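Local coordinates for protein phenol hydroxylase component phL (Pseudomonas stutzeri, PDB 3U52) that probably forms, with its partner chains, the hydroxylase component of a bacterial multicomponent phenol hydroxylase that adds oxygen to phenolic substrates, at residues T30-E34 and A35-I39. Residues are numbered along the deposited sequence; the frame is centred on the assembly and turned at random.
Sequences TRYQE and ASYDI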
loop_
_atom_site.group_PDB
_atom_site.type_symbol
_atom_site.label_atom_id
_atom_site.label_comp_id
_atom_site.label_asym_id
_atom_site.label_seq_id
_atom_site.Cartn_x
_atom_site.Cartn_y
_atom_site.Cartn_z
ATOM N N THR D 30 8.278 -12.309 -13.567
ATOM C CA THR D 30 7.044 -12.130 -12.793
ATOM C C THR D 30 7.324 -12.305 -11.298
ATOM O O THR D 30 8.361 -12.858 -10.912
ATOM C CB THR D 30 5.971 -13.098 -13.229
ATOM O OG1 THR D 30 6.403 -14.419 -12.930
ATOM C CG2 THR D 30 5.740 -13.002 -14.750
ATOM N N ARG D 31 6.402 -11.832 -10.465
ATOM C CA ARG D 31 6.461 -12.105 -9.026
ATOM C C ARG D 31 6.481 -13.624 -8.780
ATOM O O ARG D 31 7.268 -14.112 -7.955
ATOM C CB ARG D 31 5.307 -11.423 -8.277
ATOM C CG ARG D 31 5.386 -9.857 -8.217
ATOM C CD ARG D 31 5.845 -9.226 -6.885
ATOM N NE ARG D 31 6.031 -7.752 -6.971
ATOM C CZ ARG D 31 7.187 -7.087 -6.737
ATOM N NH1 ARG D 31 8.296 -7.720 -6.395
ATOM N NH2 ARG D 31 7.248 -5.760 -6.854
ATOM N N TYR D 32 5.630 -14.367 -9.494
ATOM C CA TYR D 32 5.608 -15.833 -9.378
ATOM C C TYR D 32 6.956 -16.429 -9.698
ATOM O O TYR D 32 7.415 -17.277 -8.948
ATOM C CB TYR D 32 4.512 -16.461 -10.262
ATOM C CG TYR D 32 4.490 -17.972 -10.158
ATOM C CD1 TYR D 32 4.006 -18.615 -9.011
ATOM C CD2 TYR D 32 5.010 -18.761 -11.168
ATOM C CE1 TYR D 32 4.011 -20.028 -8.925
ATOM C CE2 TYR D 32 5.015 -20.152 -11.076
ATOM C CZ TYR D 32 4.515 -20.771 -9.958
ATOM O OH TYR D 32 4.552 -22.151 -9.897
ATOM N N GLN D 33 7.596 -15.989 -10.793
ATOM C CA GLN D 33 8.907 -16.531 -11.176
ATOM C C GLN D 33 9.970 -16.273 -10.113
ATOM O O GLN D 33 10.608 -17.243 -9.695
ATOM C CB GLN D 33 9.408 -16.053 -12.530
ATOM C CG GLN D 33 8.547 -16.599 -13.706
ATOM C CD GLN D 33 8.835 -15.916 -15.031
ATOM O OE1 GLN D 33 9.087 -14.730 -15.077
ATOM N NE2 GLN D 33 8.741 -16.662 -16.121
ATOM N N GLU D 34 10.148 -15.027 -9.669
ATOM C CA GLU D 34 11.156 -14.710 -8.649
ATOM C C GLU D 34 10.938 -15.444 -7.311
ATOM O O GLU D 34 11.890 -15.661 -6.542
ATOM C CB GLU D 34 11.302 -13.178 -8.437
ATOM C CG GLU D 34 11.804 -12.541 -9.721
ATOM C CD GLU D 34 12.279 -11.085 -9.624
ATOM O OE1 GLU D 34 11.803 -10.325 -8.768
ATOM O OE2 GLU D 34 13.123 -10.687 -10.479
ATOM N N ALA D 35 9.697 -15.811 -7.054
ATOM C CA ALA D 35 9.345 -16.380 -5.776
ATOM C C ALA D 35 9.453 -17.877 -5.752
ATOM O O ALA D 35 9.476 -18.443 -4.669
ATOM C CB ALA D 35 7.912 -15.970 -5.372
ATOM N N SER D 36 9.501 -18.506 -6.928
ATOM C CA SER D 36 9.178 -19.903 -7.032
ATOM C C SER D 36 10.232 -20.842 -7.650
ATOM O O SER D 36 10.040 -22.064 -7.621
ATOM C CB SER D 36 7.843 -20.062 -7.755
ATOM O OG SER D 36 6.831 -19.340 -7.074
ATOM N N TYR D 37 11.297 -20.282 -8.237
ATOM C CA TYR D 37 12.230 -21.068 -9.034
ATOM C C TYR D 37 13.621 -20.988 -8.463
ATOM O O TYR D 37 14.140 -19.897 -8.305
ATOM C CB TYR D 37 12.266 -20.569 -10.498
ATOM C CG TYR D 37 11.017 -20.930 -11.279
ATOM C CD1 TYR D 37 9.916 -20.054 -11.300
ATOM C CD2 TYR D 37 10.922 -22.148 -11.959
ATOM C CE1 TYR D 37 8.770 -20.379 -11.982
ATOM C CE2 TYR D 37 9.769 -22.485 -12.661
ATOM C CZ TYR D 37 8.715 -21.598 -12.665
ATOM O OH TYR D 37 7.588 -21.906 -13.339
ATOM N N ASP D 38 14.226 -22.155 -8.160
ATOM C CA ASP D 38 15.678 -22.258 -7.799
ATOM C C ASP D 38 16.073 -21.496 -6.542
ATOM O O ASP D 38 17.180 -21.069 -6.402
ATOM C CB ASP D 38 16.552 -21.780 -8.953
ATOM C CG ASP D 38 16.233 -22.497 -10.229
ATOM O OD1 ASP D 38 16.154 -23.742 -10.172
ATOM O OD2 ASP D 38 16.009 -21.839 -11.269
ATOM N N ILE D 39 15.146 -21.346 -5.619
ATOM C CA ILE D 39 15.380 -20.564 -4.449
ATOM C C ILE D 39 15.818 -21.497 -3.281
ATOM O O ILE D 39 16.426 -21.059 -2.304
ATOM C CB ILE D 39 14.074 -19.809 -4.243
ATOM C CG1 ILE D 39 14.317 -18.322 -4.185
ATOM C CG2 ILE D 39 13.150 -20.416 -3.266
ATOM C CD1 ILE D 39 14.131 -17.758 -5.527
#
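Y32, S36 and Y37 meet in a local contact along the short helix 31-36, one to two turns long, near the N-terminal end of the chain. The serine sits over one face of the Y32 ring: its CB is 4.1 Å from the ring centroid, a CH-pi contact 15° off the normal, and its OG lies 3.4 Å from Y32 CE1. That same OG is 2.8 Å from Y32 O, although its proton may go instead to Q151 OE1. With CG anti to the backbone N (chi1 179°), the Y32 ring lies alongside the next turn, where the serine can cover it. Y37 brings its OH, hydrogen-bonded to S74 OG, to the edge of the Y32 ring, 3.8 Å from Y32 CE2; the two ring planes stand perpendicular, yet their approach is oblique. Y32 OH is hydrogen-bonded to D75 N. Replacing Y32 by alanine is likely to strip S36 CB and the Y37 ring of their aromatic neighbour and D75 N of its hydroxyl mate.

The helix opens with a capping box: Q33 N donates to T30 OG1 (2.9 Å) and T30 N to Q33 OE1 (3.0 Å). Towards its end the bonding shifts to three residues back: A35 N is shared weakly between R31 O and Y32 O, while S36 N donates nearly straight to Q33 O at 3.2 Å.

R31 forms a salt bridge with an acidic side chain on the chain of another protein, Y37 meets F24 of helix 18-24 edge-to-face, and both tyrosines pack on T148 of helix 147-175.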